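Local structure of nicotinate-nucleotide--dimethylbenzimidazole phosphoribosyltransferase (Thermus thermophilus HB8, 1WX1) at residues G45-D55 / D93-V104; A83-C94 / L302-P313. The protein probably catalyses, as a member of the CobT family, the formation of alpha-ribazole 5'-phosphate from nicotinate mononucleotide and 5,6-dimethylbenzimidazole, a step in cobalamin biosynthesis. All coordinates share one frame; numbering follows the deposited sequence.

Overall arrangement
Both contacts are mainly buried: contact 1 lies within the parallel sheet and contact 2 packs against one of its faces. Contact 1 joins two neighbouring strands, 47-54 and 94-100, and is held chiefly by a ladder of backbone hydrogen bonds, with its exposed residues and the Arg46-Asp93 salt bridge at its ends. Contact 2 pairs helix 84-91 with the start of helix 306-321 almost wholly through apolar side chains, plus one carboxylate grip at Glu304. The two share Asp93 and Cys94, where helix 84-91 leads into strand 94-100, and they touch directly: Val49 and Val51 of the sheet pack on Val309 and Glu304, and Val96 on Ala89.

Contact 1: residues G45-D55 / D93-V104; sequences GRGAVVVAAAD and DCAVYVLDVGVV
Arg46 and Asp93 close the first end with a salt bridge, Arg46 NH1 lying 2.8 Å from Asp93 OD1. The guanidinium is met in its own plane, but the carboxylate from above, the two planes being 48° apart. A bend at chi2 (73°) lays the guanidinium flat over the backbone of Cys94 and Ala95, with NH2 against the methyl of Ala95. From Gly47 onward the two parallel strands exchange backbone hydrogen bonds, among them Val49 N to Ala95 O at 2.9 Å and Val51 N to Tyr97 O at 2.8 Å. Ala48 sets its methyl at the edge of the Tyr97 ring, 3.9 Å from CE1, while the hydroxyl of Tyr97 bonds to Glu153. On the other face, Val49 CG1 reaches Val96 CG2 at 4.0 Å and also the sulfur of Cys94. Val50 and Ala52 lean on Leu99. Ala53 marks a beta bulge: its O accepts from Val101 N at 3.1 Å and weakly from Gly102 N, and the register slips by one residue. Gly102 CA lies against the methyl of Ala54. Across the bulge, Asp100 OD2 receives Val103 N in an Asx motif while OD1 pairs with Lys117. Asp55 finishes the row, its OD1 taking Val104 N at 2.8 Å on the anti lone pair, in an almost straight bond (176°), as OD2 bonds to Thr71. An alanine here would remove both carboxylate oxygens and is likely to leave Val104 N and the Thr71 hydroxyl without these partners, loosening the chain after the bulge. With helices 70-79 and 84-91 lying between these strands in sequence, this is a beta-alpha-beta crossover at the heart of a Rossmann-like parallel sheet, strand order 3-2-1-4-5-6.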
loop_
_atom_site.group_PDB
_atom_site.type_symbol
_atom_site.label_atom_id
_atom_site.label_comp_id
_atom_site.label_asym_id
_atom_site.label_seq_id
_atom_site.Cartn_x
_atom_site.Cartn_y
_atom_site.Cartn_z
ATOM N N GLY A 45 -8.754 -2.603 14.056
ATOM C CA GLY A 45 -7.923 -3.677 14.553
ATOM C C GLY A 45 -7.981 -4.864 13.621
ATOM O O GLY A 45 -7.691 -4.753 12.427
ATOM N N ARG A 46 -8.363 -6.004 14.181
ATOM C CA ARG A 46 -8.478 -7.246 13.431
ATOM C C ARG A 46 -9.380 -7.083 12.215
ATOM O O ARG A 46 -10.448 -6.482 12.300
ATOM C CB ARG A 46 -9.067 -8.326 14.338
ATOM C CG ARG A 46 -9.262 -9.678 13.675
ATOM C CD ARG A 46 -7.935 -10.369 13.466
ATOM N NE ARG A 46 -8.103 -11.795 13.195
ATOM C CZ ARG A 46 -7.110 -12.596 12.825
ATOM N NH1 ARG A 46 -5.887 -12.106 12.682
ATOM N NH2 ARG A 46 -7.338 -13.881 12.590
ATOM N N GLY A 47 -8.954 -7.628 11.086
ATOM C CA GLY A 47 -9.776 -7.546 9.895
ATOM C C GLY A 47 -10.190 -8.955 9.519
ATOM O O GLY A 47 -9.731 -9.920 10.136
ATOM N N ALA A 48 -11.075 -9.082 8.540
ATOM C CA ALA A 48 -11.491 -10.396 8.071
ATOM C C ALA A 48 -11.831 -10.347 6.588
ATOM O O ALA A 48 -12.267 -9.318 6.072
ATOM C CB ALA A 48 -12.709 -10.906 8.870
ATOM N N VAL A 49 -11.584 -11.456 5.901
ATOM C CA VAL A 49 -11.926 -11.570 4.493
ATOM C C VAL A 49 -12.695 -12.878 4.350
ATOM O O VAL A 49 -12.299 -13.908 4.906
ATOM C CB VAL A 49 -10.666 -11.592 3.561
ATOM C CG1 VAL A 49 -9.763 -12.783 3.890
ATOM C CG2 VAL A 49 -11.107 -11.675 2.096
ATOM N N VAL A 50 -13.827 -12.818 3.657
ATOM C CA VAL A 50 -14.621 -14.008 3.413
ATOM C C VAL A 50 -14.469 -14.283 1.927
ATOM O O VAL A 50 -14.864 -13.468 1.089
ATOM C CB VAL A 50 -16.111 -13.797 3.747
ATOM C CG1 VAL A 50 -16.905 -15.057 3.388
ATOM C CG2 VAL A 50 -16.268 -13.483 5.235
ATOM N N VAL A 51 -13.866 -15.419 1.611
ATOM C CA VAL A 51 -13.644 -15.807 0.226
ATOM C C VAL A 51 -14.768 -16.737 -0.207
ATOM O O VAL A 51 -14.872 -17.857 0.288
ATOM C CB VAL A 51 -12.292 -16.540 0.071
ATOM C CG1 VAL A 51 -12.020 -16.839 -1.405
ATOM C CG2 VAL A 51 -11.174 -15.696 0.675
ATOM N N ALA A 52 -15.612 -16.261 -1.118
ATOM C CA ALA A 52 -16.737 -17.046 -1.619
ATOM C C ALA A 52 -16.300 -17.823 -2.858
ATOM O O ALA A 52 -15.665 -17.267 -3.753
ATOM C CB ALA A 52 -17.905 -16.122 -1.953
ATOM N N ALA A 53 -16.647 -19.106 -2.911
ATOM C CA ALA A 53 -16.249 -19.946 -4.031
ATOM C C ALA A 53 -17.404 -20.706 -4.661
ATOM O O ALA A 53 -18.303 -21.183 -3.970
ATOM C CB ALA A 53 -15.174 -20.938 -3.576
ATOM N N ALA A 54 -17.361 -20.819 -5.983
ATOM C CA ALA A 54 -18.377 -21.538 -6.732
ATOM C C ALA A 54 -17.878 -21.733 -8.155
ATOM O O ALA A 54 -17.028 -20.979 -8.632
ATOM C CB ALA A 54 -19.692 -20.756 -6.739
ATOM N N ASP A 55 -18.406 -22.746 -8.829
ATOM C CA ASP A 55 -18.011 -23.008 -10.199
ATOM C C ASP A 55 -18.982 -22.406 -11.196
ATOM O O ASP A 55 -20.100 -22.031 -10.839
ATOM C CB ASP A 55 -17.828 -24.507 -10.414
ATOM C CG ASP A 55 -16.461 -24.973 -9.954
ATOM O OD1 ASP A 55 -16.377 -25.852 -9.069
ATOM O OD2 ASP A 55 -15.463 -24.436 -10.479
ATOM N N ASP A 93 -2.929 -9.048 9.582
ATOM C CA ASP A 93 -3.785 -9.328 10.744
ATOM C C ASP A 93 -5.240 -9.400 10.302
ATOM O O ASP A 93 -6.100 -8.636 10.753
ATOM C CB ASP A 93 -3.608 -8.250 11.821
ATOM C CG ASP A 93 -4.426 -8.538 13.075
ATOM O OD1 ASP A 93 -4.556 -9.722 13.453
ATOM O OD2 ASP A 93 -4.933 -7.582 13.693
ATOM N N CYS A 94 -5.503 -10.345 9.414
ATOM C CA CYS A 94 -6.823 -10.529 8.856
ATOM C C CYS A 94 -7.205 -12.003 8.898
ATOM O O CYS A 94 -6.453 -12.853 8.425
ATOM C CB CYS A 94 -6.814 -10.026 7.409
ATOM S SG CYS A 94 -8.357 -10.199 6.507
ATOM N N ALA A 95 -8.367 -12.298 9.471
ATOM C CA ALA A 95 -8.860 -13.667 9.551
ATOM C C ALA A 95 -9.345 -14.084 8.165
ATOM O O ALA A 95 -9.856 -13.261 7.406
ATOM C CB ALA A 95 -10.014 -13.751 10.558
ATOM N N VAL A 96 -9.181 -15.359 7.830
ATOM C CA VAL A 96 -9.621 -15.852 6.535
ATOM C C VAL A 96 -10.742 -16.865 6.704
ATOM O O VAL A 96 -10.602 -17.842 7.435
ATOM C CB VAL A 96 -8.468 -16.530 5.748
ATOM C CG1 VAL A 96 -9.002 -17.111 4.440
ATOM C CG2 VAL A 96 -7.363 -15.519 5.455
ATOM N N TYR A 97 -11.867 -16.613 6.047
ATOM C CA TYR A 97 -12.999 -17.532 6.088
ATOM C C TYR A 97 -13.304 -17.914 4.654
ATOM O O TYR A 97 -13.185 -17.083 3.752
ATOM C CB TYR A 97 -14.244 -16.874 6.693
ATOM C CG TYR A 97 -14.079 -16.400 8.115
ATOM C CD1 TYR A 97 -13.572 -15.130 8.393
ATOM C CD2 TYR A 97 -14.425 -17.223 9.186
ATOM C CE1 TYR A 97 -13.415 -14.690 9.704
ATOM C CE2 TYR A 97 -14.273 -16.793 10.503
ATOM C CZ TYR A 97 -13.769 -15.526 10.753
ATOM O OH TYR A 97 -13.615 -15.102 12.047
ATOM N N VAL A 98 -13.691 -19.167 4.437
ATOM C CA VAL A 98 -14.026 -19.635 3.098
ATOM C C VAL A 98 -15.492 -20.055 3.086
ATOM O O VAL A 98 -15.976 -20.680 4.026
ATOM C CB VAL A 98 -13.151 -20.844 2.684
ATOM C CG1 VAL A 98 -13.491 -21.270 1.258
ATOM C CG2 VAL A 98 -11.674 -20.469 2.773
ATOM N N LEU A 99 -16.196 -19.694 2.020
ATOM C CA LEU A 99 -17.603 -20.027 1.888
ATOM C C LEU A 99 -17.842 -20.758 0.574
ATOM O O LEU A 99 -17.559 -20.228 -0.500
ATOM C CB LEU A 99 -18.450 -18.750 1.921
ATOM C CG LEU A 99 -19.917 -18.861 1.486
ATOM C CD1 LEU A 99 -20.697 -19.681 2.505
ATOM C CD2 LEU A 99 -20.529 -17.462 1.359
ATOM N N ASP A 100 -18.338 -21.985 0.663
ATOM C CA ASP A 100 -18.648 -22.755 -0.536
ATOM C C ASP A 100 -20.136 -22.588 -0.816
ATOM O O ASP A 100 -20.967 -23.073 -0.053
ATOM C CB ASP A 100 -18.348 -24.248 -0.338
ATOM C CG ASP A 100 -18.902 -25.117 -1.479
ATOM O OD1 ASP A 100 -19.033 -26.344 -1.289
ATOM O OD2 ASP A 100 -19.203 -24.575 -2.566
ATOM N N VAL A 101 -20.472 -21.874 -1.886
ATOM C CA VAL A 101 -21.874 -21.714 -2.254
ATOM C C VAL A 101 -22.160 -22.442 -3.561
ATOM O O VAL A 101 -23.300 -22.467 -4.015
ATOM C CB VAL A 101 -22.296 -20.225 -2.429
ATOM C CG1 VAL A 101 -22.529 -19.587 -1.067
ATOM C CG2 VAL A 101 -21.248 -19.458 -3.230
ATOM N N GLY A 102 -21.137 -23.045 -4.168
ATOM C CA GLY A 102 -21.380 -23.740 -5.423
ATOM C C GLY A 102 -20.210 -24.414 -6.119
ATOM O O GLY A 102 -20.159 -24.467 -7.352
ATOM N N VAL A 103 -19.266 -24.932 -5.346
ATOM C CA VAL A 103 -18.119 -25.609 -5.926
ATOM C C VAL A 103 -18.516 -27.029 -6.339
ATOM O O VAL A 103 -19.317 -27.673 -5.664
ATOM C CB VAL A 103 -16.959 -25.699 -4.902
ATOM C CG1 VAL A 103 -15.858 -26.589 -5.445
ATOM C CG2 VAL A 103 -16.406 -24.288 -4.606
ATOM N N VAL A 104 -17.980 -27.511 -7.456
ATOM C CA VAL A 104 -18.276 -28.881 -7.882
ATOM C C VAL A 104 -17.426 -29.816 -7.018
ATOM O O VAL A 104 -16.223 -29.603 -6.868
ATOM C CB VAL A 104 -17.915 -29.110 -9.373
ATOM C CG1 VAL A 104 -17.985 -30.591 -9.710
ATOM C CG2 VAL A 104 -18.871 -28.337 -10.265
#

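Contact 2: residues A83-C94 / L302-P313; sequences AAINQFALAADC and LGEGTGAVLAMP
Ile85, Phe88 and Ala92 face Thr306, Val309, Leu310 and Pro313 across two helices, 84-91 and 306-313, whose axes run nearly parallel, 9° apart and 8.8 Å at closest approach. At the N-terminal end, Glu304 reaches the first turn of helix 84-91: OE1 accepts from Ile85 N at 3.1 Å, met nearly along its C-O axis. The other oxygen, OE2, is linked to Ala84 N by a water, 2.7 Å from OE2 and 2.8 Å from that nitrogen. The carboxylate is thereby gripped through both oxygens, one directly and one by water. Beside it the methyl of Ala84 presses against Leu302 CD2 at a tight 3.3 Å. With CG1 anti to the backbone N (chi1 -172°), Ile85 carries CD1 past Glu304 to Val309, where CD1 and Val309 CG2 are 3.5 Å apart and the side chains cross at about a right angle. Glu304 O is buried beneath this branch and has no polar partner in the model. Phe88 offers one ring face to Leu310, whose CD2 stands 3.8 Å from the ring centroid and 18° off its normal, a CH-pi contact, while Thr306 CB sits at the ring edge. The other branch of Val309, CG1, lies between Phe88, Ala89 and the methyl of Ala92, which also rests on the ring of Pro313. Farther on, the sulfur of Cys94 meets Met312 SD at 3.6 Å against the sheet, where Met312 touches Leu157 and Ala159 of strand 157-163. Arg320 of the second subunit bonds to Gln87, placing this helix pair beside the dimer interface. Gly303 to Thr306 form a type I' turn that sets Glu304, predicted to be the proton acceptor, before helix 306-321; the contact is thus consistent with the N-terminus of helix 84-91 positioning the Glu304 carboxylate in the CobT active site.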
loop_
_atom_site.group_PDB
_atom_site.type_symbol
_atom_site.label_atom_id
_atom_site.label_comp_id
_atom_site.label_asym_id
_atom_site.label_seq_id
_atom_site.Cartn_x
_atom_site.Cartn_y
_atom_site.Cartn_z
ATOM N N ALA A 83 -2.374 -20.545 -0.235
ATOM C CA ALA A 83 -2.722 -19.577 -1.275
ATOM C C ALA A 83 -2.204 -18.175 -0.971
ATOM O O ALA A 83 -1.804 -17.874 0.155
ATOM C CB ALA A 83 -4.233 -19.537 -1.477
ATOM N N ALA A 84 -2.218 -17.317 -1.985
ATOM C CA ALA A 84 -1.752 -15.948 -1.821
ATOM C C ALA A 84 -2.540 -15.249 -0.717
ATOM O O ALA A 84 -1.967 -14.552 0.127
ATOM C CB ALA A 84 -1.900 -15.181 -3.140
ATOM N N ILE A 85 -3.854 -15.445 -0.711
ATOM C CA ILE A 85 -4.693 -14.804 0.293
ATOM C C ILE A 85 -4.280 -15.172 1.719
ATOM O O ILE A 85 -4.288 -14.319 2.605
ATOM C CB ILE A 85 -6.203 -15.129 0.074
ATOM C CG1 ILE A 85 -7.053 -14.273 1.019
ATOM C CG2 ILE A 85 -6.475 -16.610 0.303
ATOM C CD1 ILE A 85 -6.881 -12.779 0.802
ATOM N N ASN A 86 -3.910 -16.428 1.950
ATOM C CA ASN A 86 -3.489 -16.828 3.288
ATOM C C ASN A 86 -2.226 -16.083 3.700
ATOM O O ASN A 86 -2.091 -15.667 4.852
ATOM C CB ASN A 86 -3.196 -18.329 3.363
ATOM C CG ASN A 86 -4.391 -19.177 3.007
ATOM O OD1 ASN A 86 -4.493 -19.670 1.889
ATOM N ND2 ASN A 86 -5.311 -19.340 3.956
ATOM N N GLN A 87 -1.298 -15.933 2.758
ATOM C CA GLN A 87 -0.033 -15.258 3.031
ATOM C C GLN A 87 -0.221 -13.772 3.315
ATOM O O GLN A 87 0.384 -13.227 4.242
ATOM C CB GLN A 87 0.928 -15.440 1.853
ATOM C CG GLN A 87 1.263 -16.892 1.536
ATOM C CD GLN A 87 1.604 -17.707 2.776
ATOM O OE1 GLN A 87 2.385 -17.277 3.625
ATOM N NE2 GLN A 87 1.018 -18.895 2.881
ATOM N N PHE A 88 -1.058 -13.118 2.520
ATOM C CA PHE A 88 -1.310 -11.696 2.709
ATOM C C PHE A 88 -2.085 -11.445 3.998
ATOM O O PHE A 88 -1.830 -10.470 4.702
ATOM C CB PHE A 88 -2.075 -11.127 1.506
ATOM C CG PHE A 88 -1.271 -11.103 0.226
ATOM C CD1 PHE A 88 0.097 -11.382 0.235
ATOM C CD2 PHE A 88 -1.876 -10.773 -0.982
ATOM C CE1 PHE A 88 0.851 -11.336 -0.941
ATOM C CE2 PHE A 88 -1.132 -10.723 -2.166
ATOM C CZ PHE A 88 0.239 -11.004 -2.140
ATOM N N ALA A 89 -3.024 -12.332 4.311
ATOM C CA ALA A 89 -3.819 -12.189 5.524
ATOM C C ALA A 89 -2.917 -12.278 6.752
ATOM O O ALA A 89 -3.144 -11.600 7.754
ATOM C CB ALA A 89 -4.892 -13.267 5.577
ATOM N N LEU A 90 -1.890 -13.115 6.673
ATOM C CA LEU A 90 -0.963 -13.266 7.789
ATOM C C LEU A 90 -0.230 -11.947 8.041
ATOM O O LEU A 90 -0.034 -11.537 9.187
ATOM C CB LEU A 90 0.060 -14.366 7.485
ATOM C CG LEU A 90 1.067 -14.640 8.605
ATOM C CD1 LEU A 90 0.341 -15.207 9.817
ATOM C CD2 LEU A 90 2.132 -15.613 8.114
ATOM N N ALA A 91 0.166 -11.283 6.961
ATOM C CA ALA A 91 0.886 -10.023 7.063
ATOM C C ALA A 91 -0.014 -8.831 7.374
ATOM O O ALA A 91 0.478 -7.759 7.715
ATOM C CB ALA A 91 1.663 -9.765 5.770
ATOM N N ALA A 92 -1.326 -9.014 7.272
ATOM C CA ALA A 92 -2.258 -7.918 7.519
ATOM C C ALA A 92 -3.222 -8.102 8.691
ATOM O O ALA A 92 -4.215 -7.372 8.788
ATOM C CB ALA A 92 -3.049 -7.635 6.248
ATOM N N ASP A 93 -2.929 -9.048 9.582
ATOM C CA ASP A 93 -3.785 -9.328 10.744
ATOM C C ASP A 93 -5.240 -9.400 10.302
ATOM O O ASP A 93 -6.100 -8.636 10.753
ATOM C CB ASP A 93 -3.608 -8.250 11.821
ATOM C CG ASP A 93 -4.426 -8.538 13.075
ATOM O OD1 ASP A 93 -4.556 -9.722 13.453
ATOM O OD2 ASP A 93 -4.933 -7.582 13.693
ATOM N N CYS A 94 -5.503 -10.345 9.414
ATOM C CA CYS A 94 -6.823 -10.529 8.856
ATOM C C CYS A 94 -7.205 -12.003 8.898
ATOM O O CYS A 94 -6.453 -12.853 8.425
ATOM C CB CYS A 94 -6.814 -10.026 7.409
ATOM S SG CYS A 94 -8.357 -10.199 6.507
ATOM N N LEU A 302 -4.947 -11.478 -9.506
ATOM C CA LEU A 302 -5.245 -12.764 -8.884
ATOM C C LEU A 302 -6.640 -12.940 -8.280
ATOM O O LEU A 302 -7.297 -13.951 -8.532
ATOM C CB LEU A 302 -4.195 -13.073 -7.814
ATOM C CG LEU A 302 -4.390 -14.372 -7.034
ATOM C CD1 LEU A 302 -4.421 -15.553 -7.990
ATOM C CD2 LEU A 302 -3.273 -14.523 -6.027
ATOM N N GLY A 303 -7.093 -11.973 -7.486
ATOM C CA GLY A 303 -8.400 -12.096 -6.855
ATOM C C GLY A 303 -8.249 -12.721 -5.473
ATOM O O GLY A 303 -7.261 -12.459 -4.796
ATOM N N GLU A 304 -9.212 -13.544 -5.055
ATOM C CA GLU A 304 -9.158 -14.199 -3.742
ATOM C C GLU A 304 -9.312 -13.199 -2.591
ATOM O O GLU A 304 -9.346 -13.596 -1.431
ATOM C CB GLU A 304 -7.815 -14.924 -3.540
ATOM C CG GLU A 304 -7.500 -16.051 -4.503
ATOM C CD GLU A 304 -6.117 -16.659 -4.253
ATOM O OE1 GLU A 304 -5.547 -16.463 -3.151
ATOM O OE2 GLU A 304 -5.603 -17.347 -5.158
ATOM N N GLY A 305 -9.401 -11.913 -2.909
ATOM C CA GLY A 305 -9.502 -10.904 -1.867
ATOM C C GLY A 305 -8.121 -10.349 -1.533
ATOM O O GLY A 305 -7.963 -9.541 -0.609
ATOM N N THR A 306 -7.120 -10.760 -2.309
ATOM C CA THR A 306 -5.739 -10.341 -2.082
ATOM C C THR A 306 -5.512 -8.839 -2.043
ATOM O O THR A 306 -4.848 -8.339 -1.132
ATOM C CB THR A 306 -4.781 -10.930 -3.142
ATOM O OG1 THR A 306 -5.266 -10.620 -4.452
ATOM C CG2 THR A 306 -4.662 -12.443 -2.982
ATOM N N GLY A 307 -6.044 -8.123 -3.030
ATOM C CA GLY A 307 -5.859 -6.684 -3.071
ATOM C C GLY A 307 -6.501 -5.989 -1.887
ATOM O O GLY A 307 -5.933 -5.056 -1.321
ATOM N N ALA A 308 -7.692 -6.446 -1.511
ATOM C CA ALA A 308 -8.402 -5.870 -0.386
ATOM C C ALA A 308 -7.624 -6.053 0.911
ATOM O O ALA A 308 -7.521 -5.128 1.717
ATOM C CB ALA A 308 -9.782 -6.510 -0.256
ATOM N N VAL A 309 -7.086 -7.253 1.113
ATOM C CA VAL A 309 -6.332 -7.557 2.323
ATOM C C VAL A 309 -5.032 -6.757 2.403
ATOM O O VAL A 309 -4.641 -6.299 3.483
ATOM C CB VAL A 309 -6.044 -9.074 2.419
ATOM C CG1 VAL A 309 -5.074 -9.363 3.563
ATOM C CG2 VAL A 309 -7.356 -9.822 2.654
ATOM N N LEU A 310 -4.369 -6.579 1.264
ATOM C CA LEU A 310 -3.132 -5.805 1.223
ATOM C C LEU A 310 -3.395 -4.347 1.597
ATOM O O LEU A 310 -2.502 -3.648 2.073
ATOM C CB LEU A 310 -2.515 -5.861 -0.175
ATOM C CG LEU A 310 -1.886 -7.194 -0.591
ATOM C CD1 LEU A 310 -1.431 -7.119 -2.038
ATOM C CD2 LEU A 310 -0.711 -7.506 0.327
ATOM N N ALA A 311 -4.624 -3.889 1.381
ATOM C CA ALA A 311 -4.980 -2.504 1.692
ATOM C C ALA A 311 -5.394 -2.265 3.143
ATOM O O ALA A 311 -5.492 -1.116 3.581
ATOM C CB ALA A 311 -6.093 -2.039 0.769
ATOM N N MET A 312 -5.631 -3.332 3.898
ATOM C CA MET A 312 -6.063 -3.158 5.282
ATOM C C MET A 312 -5.073 -2.389 6.151
ATOM O O MET A 312 -5.480 -1.536 6.937
ATOM C CB MET A 312 -6.401 -4.512 5.914
ATOM C CG MET A 312 -7.631 -5.159 5.287
ATOM S SD MET A 312 -8.168 -6.660 6.145
ATOM C CE MET A 312 -9.750 -6.956 5.356
ATOM N N PRO A 313 -3.764 -2.677 6.031
ATOM C CA PRO A 313 -2.815 -1.927 6.865
ATOM C C PRO A 313 -2.876 -0.428 6.548
ATOM O O PRO A 313 -2.645 0.409 7.419
ATOM C CB PRO A 313 -1.465 -2.542 6.500
ATOM C CG PRO A 313 -1.825 -3.955 6.147
ATOM C CD PRO A 313 -3.083 -3.775 5.320
HETATM O O HOH W 1 -3.074 -18.184 -4.535
#